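Probable porin (Pseudomonas aeruginosa, PDB 4FT6) probably forms a substrate-selective channel of the OprD (Occ) porin family, letting small solutes diffuse across the outer membrane. Local coordinates at residues Q134-G139 with L280-T285; Q207-Q212 with A242-E247; P320-M325 with V349-V354. One frame throughout, in Å; residues are numbered along the deposited sequence.

Contact 1: Q134-G139 with L280-T285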
ATOM      1  N   GLN A 134       2.753   7.521  -2.810  1.00 53.29           N
ATOM      2  CA  GLN A 134       3.019   7.212  -4.214  1.00 52.56           C
ATOM      3  C   GLN A 134       1.801   7.665  -5.035  1.00 53.64           C
ATOM      4  O   GLN A 134       0.659   7.570  -4.577  1.00 53.01           O
ATOM      5  CB  GLN A 134       3.180   5.693  -4.353  1.00 51.79           C
ATOM      6  CG  GLN A 134       3.736   5.192  -5.687  1.00 58.90           C
ATOM      7  CD  GLN A 134       3.778   3.658  -5.762  1.00 60.49           C
ATOM      8  OE1 GLN A 134       2.789   2.974  -5.434  1.00 61.29           O
ATOM      9  NE2 GLN A 134       4.925   3.111  -6.182  1.00 45.77           N
ATOM     10  N   THR A 135       2.021   8.168  -6.243  1.00 50.21           N
ATOM     11  CA  THR A 135       0.890   8.508  -7.103  1.00 48.15           C
ATOM     12  C   THR A 135       1.100   7.946  -8.486  1.00 51.28           C
ATOM     13  O   THR A 135       2.234   7.654  -8.876  1.00 52.18           O
ATOM     14  CB  THR A 135       0.681  10.023  -7.229  1.00 47.57           C
ATOM     15  OG1 THR A 135       1.946  10.647  -7.460  1.00 54.62           O
ATOM     16  CG2 THR A 135       0.039  10.601  -5.977  1.00 42.41           C
ATOM     17  N   PHE A 136       0.015   7.807  -9.239  1.00 47.63           N
ATOM     18  CA  PHE A 136       0.166   7.377 -10.614  1.00 46.29           C
ATOM     19  C   PHE A 136      -0.387   8.405 -11.605  1.00 51.40           C
ATOM     20  O   PHE A 136      -1.190   9.270 -11.247  1.00 53.52           O
ATOM     21  CB  PHE A 136      -0.493   6.028 -10.790  1.00 54.37           C
ATOM     22  CG  PHE A 136       0.308   4.906 -10.233  1.00 61.25           C
ATOM     23  CD1 PHE A 136       0.356   4.668  -8.861  1.00 54.00           C
ATOM     24  CD2 PHE A 136       1.059   4.098 -11.085  1.00 60.29           C
ATOM     25  CE1 PHE A 136       1.136   3.620  -8.356  1.00 47.90           C
ATOM     26  CE2 PHE A 136       1.835   3.052 -10.589  1.00 51.01           C
ATOM     27  CZ  PHE A 136       1.871   2.809  -9.230  1.00 48.86           C
ATOM     28  N   GLN A 137       0.046   8.315 -12.855  1.00 44.33           N
ATOM     29  CA  GLN A 137      -0.460   9.222 -13.853  1.00 48.61           C
ATOM     30  C   GLN A 137      -1.113   8.436 -14.952  1.00 53.13           C
ATOM     31  O   GLN A 137      -0.455   7.630 -15.634  1.00 55.89           O
ATOM     32  CB  GLN A 137       0.654  10.088 -14.448  1.00 48.39           C
ATOM     33  CG  GLN A 137       1.195  11.107 -13.479  1.00 50.21           C
ATOM     34  CD  GLN A 137       2.057  10.465 -12.422  1.00 61.46           C
ATOM     35  OE1 GLN A 137       2.996   9.736 -12.751  1.00 65.09           O
ATOM     36  NE2 GLN A 137       1.729  10.694 -11.143  1.00 59.10           N
ATOM     37  N   GLY A 138      -2.402   8.701 -15.144  1.00 49.88           N
ATOM     38  CA  GLY A 138      -3.154   8.085 -16.217  1.00 49.90           C
ATOM     39  C   GLY A 138      -4.630   8.362 -16.026  1.00 56.39           C
ATOM     40  O   GLY A 138      -5.016   9.509 -15.751  1.00 55.90           O
ATOM     41  N   GLY A 139      -5.452   7.322 -16.161  1.00 48.78           N
ATOM     42  CA  GLY A 139      -6.887   7.493 -16.154  1.00 52.48           C
ATOM     43  C   GLY A 139      -7.569   6.266 -15.588  1.00 61.25           C
ATOM     44  O   GLY A 139      -7.182   5.126 -15.895  1.00 57.31           O
ATOM     45  N   LEU A 280       5.481 -10.648  -8.551  1.00 56.43           N
ATOM     46  CA  LEU A 280       5.823  -9.624  -9.515  1.00 47.78           C
ATOM     47  C   LEU A 280       4.790  -8.504  -9.389  1.00 50.60           C
ATOM     48  O   LEU A 280       3.581  -8.741  -9.428  1.00 52.98           O
ATOM     49  CB  LEU A 280       5.809 -10.200 -10.936  1.00 47.63           C
ATOM     50  CG  LEU A 280       6.894 -11.250 -11.197  1.00 57.44           C
ATOM     51  CD1 LEU A 280       6.570 -12.146 -12.407  1.00 54.04           C
ATOM     52  CD2 LEU A 280       8.243 -10.560 -11.390  1.00 51.88           C
ATOM     53  N   TYR A 281       5.268  -7.274  -9.216  1.00 50.67           N
ATOM     54  CA  TYR A 281       4.376  -6.130  -9.035  1.00 49.82           C
ATOM     55  C   TYR A 281       5.053  -4.839  -9.465  1.00 53.74           C
ATOM     56  O   TYR A 281       6.239  -4.827  -9.842  1.00 55.54           O
ATOM     57  CB  TYR A 281       3.860  -6.048  -7.586  1.00 46.96           C
ATOM     58  CG  TYR A 281       4.925  -6.098  -6.499  1.00 50.51           C
ATOM     59  CD1 TYR A 281       5.567  -7.287  -6.157  1.00 57.27           C
ATOM     60  CD2 TYR A 281       5.251  -4.964  -5.775  1.00 57.86           C
ATOM     61  CE1 TYR A 281       6.535  -7.322  -5.131  1.00 61.48           C
ATOM     62  CE2 TYR A 281       6.206  -4.988  -4.763  1.00 61.31           C
ATOM     63  CZ  TYR A 281       6.844  -6.159  -4.442  1.00 65.97           C
ATOM     64  OH  TYR A 281       7.777  -6.149  -3.429  1.00 65.94           O
ATOM     65  N   ILE A 282       4.318  -3.740  -9.411  1.00 47.45           N
ATOM     66  CA  ILE A 282       4.895  -2.511  -9.930  1.00 57.56           C
ATOM     67  C   ILE A 282       5.828  -1.846  -8.912  1.00 60.28           C
ATOM     68  O   ILE A 282       5.583  -1.880  -7.696  1.00 60.07           O
ATOM     69  CB  ILE A 282       3.808  -1.613 -10.548  1.00 56.79           C
ATOM     70  CG1 ILE A 282       3.459  -2.198 -11.913  1.00 53.51           C
ATOM     71  CG2 ILE A 282       4.276  -0.184 -10.722  1.00 49.55           C
ATOM     72  CD1 ILE A 282       2.150  -1.789 -12.361  1.00 65.23           C
ATOM     73  N   ALA A 283       6.942  -1.316  -9.407  1.00 57.24           N
ATOM     74  CA  ALA A 283       7.994  -0.770  -8.541  1.00 62.12           C
ATOM     75  C   ALA A 283       7.433   0.175  -7.476  1.00 64.02           C
ATOM     76  O   ALA A 283       6.737   1.138  -7.805  1.00 57.63           O
ATOM     77  CB  ALA A 283       9.051  -0.046  -9.378  1.00 56.92           C
ATOM     78  N   GLY A 284       7.729  -0.104  -6.207  1.00 58.89           N
ATOM     79  CA  GLY A 284       7.407   0.817  -5.125  1.00 46.96           C
ATOM     80  C   GLY A 284       5.995   0.650  -4.605  1.00 51.03           C
ATOM     81  O   GLY A 284       5.580   1.288  -3.633  1.00 57.61           O
ATOM     82  N   THR A 285       5.245  -0.225  -5.252  1.00 58.51           N
ATOM     83  CA  THR A 285       3.832  -0.374  -4.952  1.00 59.81           C
ATOM     84  C   THR A 285       3.648  -1.327  -3.774  1.00 63.46           C
ATOM     85  O   THR A 285       4.574  -2.068  -3.413  1.00 62.29           O
ATOM     86  CB  THR A 285       3.100  -0.907  -6.198  1.00 62.18           C
ATOM     87  OG1 THR A 285       1.759  -0.417  -6.239  1.00 79.38           O
ATOM     88  CG2 THR A 285       3.120  -2.424  -6.239  1.00 48.46           C
TER
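Gln134 and Thr285 are the closest backbone pair here, yet their CA atoms stand 7.7 Å apart, and the side chains of Gln134 and Phe136 span the gap to the type II beta turn Ile282-Thr285. The turn is closed by its own bond, Thr285 N to Ile282 O (3.0 Å), and has Gly284 at its third position with positive phi. Gln134 reaches it because CG lies opposite the backbone N (chi1 -168°) and the chain runs straight on. The amide thus arrives at the peptide between Gly284 and Thr285. NE2 lies 3.1 Å from Ala283 O and donates to Gln161 OE1, while Gln161 NE2 bonds Ala283 O. On the other arm of the amide, Gln134 OE1 accepts from Asn127 N and lies 3.6 Å from Thr285 OG1. That hydroxyl has a separate bond to Leu125 O. Beside the amide, Phe136 turns a ring edge to the turn: CE2 and CZ each lie 4.1 Å from Ile282 CG2. Leu124 and Leu159 touch both Phe136 and Ile282 and extend this apolar patch. The loop between strands 264-274 and 304-313 thus packs against the start of strand 135-137, near the middle of the chain. Inward-folded loops that narrow the pore are known in OprD-family barrels, and this one is consistent with that role. The chemistry implies a loop fixed by shared partners: both ends of the buried Gln134 amide are bonded, which should set its rotation, and Gln161 ties it to the turn.

Contact 2: Q207-Q212 with A242-E247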
ATOM      1  N   GLN A 207       2.770  -3.490 -20.437  1.00 66.46           N
ATOM      2  CA  GLN A 207       3.134  -3.703 -21.842  1.00 62.91           C
ATOM      3  C   GLN A 207       4.553  -4.200 -22.058  1.00 63.71           C
ATOM      4  O   GLN A 207       5.511  -3.593 -21.572  1.00 65.30           O
ATOM      5  CB  GLN A 207       2.933  -2.419 -22.645  1.00 60.83           C
ATOM      6  CG  GLN A 207       3.385  -2.510 -24.098  1.00 66.07           C
ATOM      7  CD  GLN A 207       2.944  -1.314 -24.912  1.00 72.44           C
ATOM      8  OE1 GLN A 207       3.533  -0.234 -24.826  1.00 79.96           O
ATOM      9  NE2 GLN A 207       1.888  -1.492 -25.696  1.00 75.89           N
ATOM     10  N   ASP A 208       4.658  -5.322 -22.770  1.00 59.94           N
ATOM     11  CA  ASP A 208       5.927  -5.942 -23.147  1.00 54.15           C
ATOM     12  C   ASP A 208       6.760  -6.486 -21.970  1.00 56.50           C
ATOM     13  O   ASP A 208       7.895  -6.936 -22.138  1.00 62.80           O
ATOM     14  CB  ASP A 208       6.726  -4.992 -24.042  1.00 56.28           C
ATOM     15  CG  ASP A 208       6.256  -5.026 -25.494  1.00 66.87           C
ATOM     16  OD1 ASP A 208       6.004  -6.135 -26.029  1.00 67.29           O
ATOM     17  OD2 ASP A 208       6.130  -3.941 -26.101  1.00 74.73           O
ATOM     18  N   ILE A 209       6.178  -6.487 -20.782  1.00 51.12           N
ATOM     19  CA  ILE A 209       6.882  -7.029 -19.642  1.00 61.07           C
ATOM     20  C   ILE A 209       6.112  -8.192 -19.005  1.00 58.63           C
ATOM     21  O   ILE A 209       6.609  -9.327 -18.965  1.00 51.42           O
ATOM     22  CB  ILE A 209       7.203  -5.927 -18.609  1.00 59.88           C
ATOM     23  CG1 ILE A 209       8.125  -4.893 -19.253  1.00 61.09           C
ATOM     24  CG2 ILE A 209       7.843  -6.537 -17.360  1.00 51.40           C
ATOM     25  CD1 ILE A 209       8.423  -3.663 -18.389  1.00 53.46           C
ATOM     26  N   TYR A 210       4.909  -7.906 -18.505  1.00 56.17           N
ATOM     27  CA  TYR A 210       4.065  -8.960 -17.947  1.00 58.08           C
ATOM     28  C   TYR A 210       2.556  -8.799 -18.140  1.00 68.37           C
ATOM     29  O   TYR A 210       2.057  -7.724 -18.530  1.00 69.12           O
ATOM     30  CB  TYR A 210       4.398  -9.240 -16.473  1.00 55.01           C
ATOM     31  CG  TYR A 210       3.869  -8.259 -15.429  1.00 51.11           C
ATOM     32  CD1 TYR A 210       2.511  -8.148 -15.155  1.00 49.06           C
ATOM     33  CD2 TYR A 210       4.743  -7.496 -14.657  1.00 50.17           C
ATOM     34  CE1 TYR A 210       2.033  -7.263 -14.171  1.00 55.15           C
ATOM     35  CE2 TYR A 210       4.270  -6.619 -13.664  1.00 47.49           C
ATOM     36  CZ  TYR A 210       2.921  -6.509 -13.430  1.00 50.78           C
ATOM     37  OH  TYR A 210       2.478  -5.642 -12.458  1.00 48.34           O
ATOM     38  N   ARG A 211       1.864  -9.911 -17.870  1.00 65.62           N
ATOM     39  CA  ARG A 211       0.412 -10.008 -17.802  1.00 60.54           C
ATOM     40  C   ARG A 211       0.116 -10.663 -16.458  1.00 61.17           C
ATOM     41  O   ARG A 211       0.754 -11.659 -16.092  1.00 58.52           O
ATOM     42  CB  ARG A 211      -0.124 -10.884 -18.947  1.00 63.68           C
ATOM     43  CG  ARG A 211      -1.650 -11.052 -18.973  1.00 70.63           C
ATOM     44  CD  ARG A 211      -2.074 -12.101 -19.991  1.00 74.76           C
ATOM     45  N   GLN A 212      -0.826 -10.109 -15.706  1.00 59.55           N
ATOM     46  CA  GLN A 212      -1.106 -10.644 -14.382  1.00 53.68           C
ATOM     47  C   GLN A 212      -2.596 -10.800 -14.155  1.00 59.21           C
ATOM     48  O   GLN A 212      -3.357  -9.844 -14.329  1.00 66.14           O
ATOM     49  CB  GLN A 212      -0.497  -9.734 -13.299  1.00 57.05           C
ATOM     50  CG  GLN A 212      -0.811 -10.111 -11.840  1.00 49.89           C
ATOM     51  CD  GLN A 212      -0.071  -9.208 -10.846  1.00 60.92           C
ATOM     52  OE1 GLN A 212      -0.593  -8.171 -10.410  1.00 65.76           O
ATOM     53  NE2 GLN A 212       1.161  -9.594 -10.498  1.00 54.21           N
ATOM     54  N   ALA A 242       6.885  -8.685 -26.028  1.00 53.14           N
ATOM     55  CA  ALA A 242       8.324  -8.775 -26.285  1.00 63.46           C
ATOM     56  C   ALA A 242       9.066  -9.368 -25.087  1.00 63.85           C
ATOM     57  O   ALA A 242      10.194  -9.850 -25.233  1.00 66.28           O
ATOM     58  CB  ALA A 242       8.902  -7.397 -26.651  1.00 57.58           C
ATOM     59  N   ALA A 243       8.438  -9.304 -23.914  1.00 56.31           N
ATOM     60  CA  ALA A 243       8.942  -9.988 -22.734  1.00 63.71           C
ATOM     61  C   ALA A 243      10.336  -9.481 -22.365  1.00 59.62           C
ATOM     62  O   ALA A 243      11.313 -10.244 -22.334  1.00 56.22           O
ATOM     63  CB  ALA A 243       8.950 -11.506 -22.957  1.00 51.49           C
ATOM     64  N   LYS A 244      10.413  -8.195 -22.040  1.00 59.59           N
ATOM     65  CA  LYS A 244      11.699  -7.545 -21.820  1.00 57.41           C
ATOM     66  C   LYS A 244      12.477  -8.071 -20.612  1.00 60.91           C
ATOM     67  O   LYS A 244      13.701  -8.183 -20.654  1.00 70.05           O
ATOM     68  CB  LYS A 244      11.505  -6.041 -21.736  1.00 61.17           C
ATOM     69  CG  LYS A 244      11.245  -5.428 -23.090  1.00 62.32           C
ATOM     70  CD  LYS A 244      10.500  -4.120 -22.946  1.00 62.56           C
ATOM     71  CE  LYS A 244      11.434  -2.958 -22.811  1.00 57.91           C
ATOM     72  NZ  LYS A 244      10.630  -1.723 -22.610  1.00 69.52           N
ATOM     73  N   LEU A 245      11.773  -8.418 -19.544  1.00 51.82           N
ATOM     74  CA  LEU A 245      12.441  -9.042 -18.418  1.00 51.36           C
ATOM     75  C   LEU A 245      12.729 -10.518 -18.682  1.00 57.22           C
ATOM     76  O   LEU A 245      13.241 -11.204 -17.804  1.00 66.57           O
ATOM     77  CB  LEU A 245      11.621  -8.880 -17.140  1.00 49.17           C
ATOM     78  CG  LEU A 245      11.787  -7.504 -16.501  1.00 51.82           C
ATOM     79  CD1 LEU A 245      10.996  -7.447 -15.234  1.00 49.56           C
ATOM     80  CD2 LEU A 245      13.257  -7.234 -16.207  1.00 48.06           C
ATOM     81  N   GLY A 246      12.427 -10.997 -19.891  1.00 52.32           N
ATOM     82  CA  GLY A 246      12.539 -12.416 -20.205  1.00 55.25           C
ATOM     83  C   GLY A 246      11.275 -13.186 -19.832  1.00 56.20           C
ATOM     84  O   GLY A 246      10.232 -12.590 -19.553  1.00 58.08           O
ATOM     85  N   GLU A 247      11.350 -14.510 -19.831  1.00 65.23           N
ATOM     86  CA  GLU A 247      10.222 -15.332 -19.378  1.00 68.31           C
ATOM     87  C   GLU A 247      10.032 -15.195 -17.878  1.00 62.33           C
ATOM     88  O   GLU A 247      10.986 -15.326 -17.119  1.00 71.63           O
ATOM     89  CB  GLU A 247      10.446 -16.803 -19.735  1.00 73.55           C
ATOM     90  CG  GLU A 247      10.381 -17.089 -21.229  1.00 86.40           C
ATOM     91  CD  GLU A 247      10.816 -18.504 -21.591  1.00104.95           C
ATOM     92  OE1 GLU A 247      11.477 -19.165 -20.757  1.00110.26           O
ATOM     93  OE2 GLU A 247      10.499 -18.951 -22.718  1.00112.00           O
TER
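Asp208 grips the segment 242-247 twice, once with its carboxylate and once with its backbone carbonyl. Ala242 N donates to Asp208 OD1 at 2.7 Å, nearly straight (169° at the hydrogen). The donor comes from the anti side of the carboxylate, 22° out of its plane. The second bond runs from Lys244 N to Asp208 O, 2.8 Å long, with the donor almost in line with C=O. Ala243 N is also near that oxygen, at 3.0 Å. Asp208 N is bonded in turn to Glu240 OE2, so the chain just ahead of 242-247 takes part as well. Asp208 has positive phi (66°), as the chain passes through the short link between strands 197-206 and 210-223. The partner is the loop between strands 226-239 and 249-261, where a type I beta turn runs from Ala243 to Gly246 and is closed by Gly246 N to Ala243 O. By the strand order of an OprD-type barrel, both connections probably belong to the extracellular rim, and the bonds join two successive loops there. Lys244 lays its aliphatic part along Asp208, with CD 4.0 Å from Asp208 CB. The chain then bends at chi3, and its ammonium is bonded to Phe179 O. Asp208 OD2 is 6.1 Å from Lys244 NZ, too far for an ion pair, although the opposite charges may still attract weakly. Further in, Ile209 and Leu245 meet through one branch each. Ile209 CG2, the branch opposite the backbone N, lies 3.9 Å from Leu245 CD1, and Val172 touches both side chains.

Contact 3: P320-M325 with V349-V354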
ATOM      1  N   PRO A 320     -11.292   4.599  24.513  1.00 90.76           N
ATOM      2  CA  PRO A 320     -11.482   4.610  23.053  1.00 88.32           C
ATOM      3  C   PRO A 320     -10.410   5.432  22.342  1.00 88.58           C
ATOM      4  O   PRO A 320      -9.922   6.418  22.902  1.00 87.92           O
ATOM      5  CB  PRO A 320     -12.847   5.280  22.878  1.00 82.85           C
ATOM      6  CG  PRO A 320     -13.017   6.119  24.105  1.00 77.19           C
ATOM      7  CD  PRO A 320     -12.349   5.352  25.214  1.00 82.06           C
ATOM      8  N   GLY A 321     -10.050   5.029  21.127  1.00 87.42           N
ATOM      9  CA  GLY A 321      -8.973   5.676  20.406  1.00 82.23           C
ATOM     10  C   GLY A 321      -7.648   4.956  20.578  1.00 81.20           C
ATOM     11  O   GLY A 321      -6.723   5.145  19.791  1.00 79.74           O
ATOM     12  N   LEU A 322      -7.545   4.118  21.602  1.00 80.48           N
ATOM     13  CA  LEU A 322      -6.317   3.368  21.814  1.00 71.45           C
ATOM     14  C   LEU A 322      -6.430   1.974  21.196  1.00 64.21           C
ATOM     15  O   LEU A 322      -7.341   1.224  21.522  1.00 65.78           O
ATOM     16  CB  LEU A 322      -6.009   3.275  23.307  1.00 70.61           C
ATOM     17  CG  LEU A 322      -4.775   2.445  23.659  1.00 72.69           C
ATOM     18  CD1 LEU A 322      -3.545   3.034  23.010  1.00 74.63           C
ATOM     19  CD2 LEU A 322      -4.613   2.372  25.152  1.00 68.75           C
ATOM     20  N   THR A 323      -5.531   1.633  20.278  1.00 61.42           N
ATOM     21  CA  THR A 323      -5.495   0.269  19.741  1.00 58.89           C
ATOM     22  C   THR A 323      -4.083  -0.302  19.748  1.00 71.68           C
ATOM     23  O   THR A 323      -3.095   0.444  19.730  1.00 80.82           O
ATOM     24  CB  THR A 323      -6.047   0.157  18.319  1.00 62.25           C
ATOM     25  OG1 THR A 323      -5.285   1.001  17.442  1.00 67.17           O
ATOM     26  CG2 THR A 323      -7.516   0.528  18.285  1.00 61.58           C
ATOM     27  N   ALA A 324      -4.006  -1.631  19.775  1.00 68.54           N
ATOM     28  CA  ALA A 324      -2.734  -2.331  19.787  1.00 62.71           C
ATOM     29  C   ALA A 324      -2.813  -3.540  18.873  1.00 61.58           C
ATOM     30  O   ALA A 324      -3.866  -4.166  18.745  1.00 68.33           O
ATOM     31  CB  ALA A 324      -2.372  -2.755  21.197  1.00 54.07           C
ATOM     32  N   MET A 325      -1.692  -3.873  18.248  1.00 56.77           N
ATOM     33  CA  MET A 325      -1.637  -4.980  17.307  1.00 58.33           C
ATOM     34  C   MET A 325      -0.255  -5.615  17.377  1.00 65.30           C
ATOM     35  O   MET A 325       0.753  -4.912  17.459  1.00 68.20           O
ATOM     36  CB  MET A 325      -1.910  -4.454  15.885  1.00 54.44           C
ATOM     37  CG  MET A 325      -1.987  -5.510  14.772  1.00 54.83           C
ATOM     38  SD  MET A 325      -0.399  -6.178  14.196  1.00 75.04           S
ATOM     39  CE  MET A 325       0.314  -4.778  13.341  1.00 62.32           C
ATOM     40  N   VAL A 349       4.904  -4.798  15.944  1.00 58.03           N
ATOM     41  CA  VAL A 349       4.053  -4.327  17.034  1.00 60.05           C
ATOM     42  C   VAL A 349       3.548  -2.928  16.736  1.00 63.53           C
ATOM     43  O   VAL A 349       4.332  -2.025  16.437  1.00 66.66           O
ATOM     44  CB  VAL A 349       4.780  -4.322  18.390  1.00 61.97           C
ATOM     45  CG1 VAL A 349       3.980  -3.524  19.421  1.00 62.02           C
ATOM     46  CG2 VAL A 349       4.997  -5.739  18.873  1.00 65.75           C
ATOM     47  N   ASP A 350       2.234  -2.755  16.804  1.00 69.80           N
ATOM     48  CA  ASP A 350       1.605  -1.495  16.438  1.00 70.01           C
ATOM     49  C   ASP A 350       0.813  -0.989  17.626  1.00 70.45           C
ATOM     50  O   ASP A 350      -0.040  -1.699  18.157  1.00 76.35           O
ATOM     51  CB  ASP A 350       0.647  -1.726  15.269  1.00 75.96           C
ATOM     52  CG  ASP A 350       0.711  -0.626  14.226  1.00 84.45           C
ATOM     53  OD1 ASP A 350       0.023   0.411  14.381  1.00 89.87           O
ATOM     54  OD2 ASP A 350       1.445  -0.807  13.233  1.00 83.32           O
ATOM     55  N   VAL A 351       1.098   0.227  18.069  1.00 65.05           N
ATOM     56  CA  VAL A 351       0.253   0.857  19.073  1.00 64.13           C
ATOM     57  C   VAL A 351      -0.189   2.203  18.533  1.00 70.47           C
ATOM     58  O   VAL A 351       0.617   2.947  17.968  1.00 74.46           O
ATOM     59  CB  VAL A 351       0.978   1.046  20.397  1.00 62.92           C
ATOM     60  CG1 VAL A 351       0.026   1.631  21.423  1.00 61.08           C
ATOM     61  CG2 VAL A 351       1.523  -0.288  20.886  1.00 63.50           C
ATOM     62  N   ALA A 352      -1.474   2.508  18.667  1.00 67.65           N
ATOM     63  CA  ALA A 352      -1.984   3.762  18.135  1.00 66.27           C
ATOM     64  C   ALA A 352      -2.949   4.415  19.107  1.00 72.64           C
ATOM     65  O   ALA A 352      -3.718   3.737  19.803  1.00 77.09           O
ATOM     66  CB  ALA A 352      -2.643   3.551  16.772  1.00 56.96           C
ATOM     67  N   TYR A 353      -2.887   5.739  19.161  1.00 71.91           N
ATOM     68  CA  TYR A 353      -3.840   6.509  19.938  1.00 75.10           C
ATOM     69  C   TYR A 353      -4.329   7.724  19.149  1.00 76.10           C
ATOM     70  O   TYR A 353      -3.542   8.432  18.514  1.00 70.75           O
ATOM     71  CB  TYR A 353      -3.237   6.948  21.261  1.00 66.72           C
ATOM     72  CG  TYR A 353      -4.221   7.636  22.162  1.00 76.34           C
ATOM     73  CD1 TYR A 353      -5.249   6.926  22.766  1.00 84.41           C
ATOM     74  CD2 TYR A 353      -4.115   8.992  22.431  1.00 77.44           C
ATOM     75  CE1 TYR A 353      -6.156   7.549  23.611  1.00 84.47           C
ATOM     76  CE2 TYR A 353      -5.021   9.628  23.275  1.00 80.58           C
ATOM     77  CZ  TYR A 353      -6.037   8.898  23.862  1.00 84.94           C
ATOM     78  OH  TYR A 353      -6.941   9.507  24.701  1.00 89.18           O
ATOM     79  N   VAL A 354      -5.635   7.950  19.188  1.00 79.12           N
ATOM     80  CA  VAL A 354      -6.234   9.095  18.532  1.00 79.89           C
ATOM     81  C   VAL A 354      -7.097   9.854  19.530  1.00 83.05           C
ATOM     82  O   VAL A 354      -8.084   9.314  20.035  1.00 87.50           O
ATOM     83  CB  VAL A 354      -7.079   8.669  17.323  1.00 77.66           C
ATOM     84  CG1 VAL A 354      -7.746   9.887  16.701  1.00 81.49           C
ATOM     85  CG2 VAL A 354      -6.211   7.974  16.289  1.00 66.11           C
TER
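Met325 and Asp350 form an antiparallel hydrogen-bonded pair, and their side chains leave the same face of the sheet. Met325 CB lies 3.8 Å from Asp350 CB. CG stands opposite the backbone N (chi1 -176°), and the chain then turns at the CB-CG and CG-SD bonds. These turns bring the methyl beside Asp350. CE lies 3.6 Å from Asp350 CB and 4.1 Å from Asp350 OD2. The carboxylate has its own partners on the next strand: OD1 makes a salt bridge to Arg366, and OD2 a long, weak ion pair with Arg368. Met325 also touches Arg309 and Asp311 on strand 304-313, so this face is rich in charge.

The backbones are joined by pairs of bonds. Asp350 N to Met325 O (2.7 Å) and Met325 N to Asp350 O link the pair, the latter in the carbonyl plane but more bent at the hydrogen. Thr323 and Ala352 are likewise joined by two hydrogen bonds. At the Gly321 end, Val354 N reaches Gly321 O at 3.1 Å from above the carbonyl plane, 44° out. On the opposite face, Leu322 sets CB at the edge of the Tyr353 ring, 3.8 Å from CD1, while its CD1 lies 4.2 Å from Val351 CG1. Val349, on this same face, touches a bound C8E detergent. A face with charged residues and an apolar face that meets detergent are consistent with the pore and membrane sides of a porin wall: this is part of a beta hairpin, strands 322-334 and 342-354, in the transmembrane barrel.

Contact 1 is the buried one, its centre about 10 Å from the centre of the chain; contact 2 lies at the surface, and contact 3 is partly buried in the barrel wall. Contacts 1 and 2 touch directly: Gln212 NE2 probably bonds Leu280 O (2.8 Å), and Tyr210 OH packs on Ile282 CG1. Contact 3 stands apart, its nearest atoms about 17 Å from contact 1 and about 24 Å from contact 2, on the opposite side of the chain centre from contact 2. The chemistry follows place. Wall strands pair by repeated backbone bonds, surface loops by a few backbone and carboxylate bonds, and the inner loop by a side-chain amide and an apolar patch.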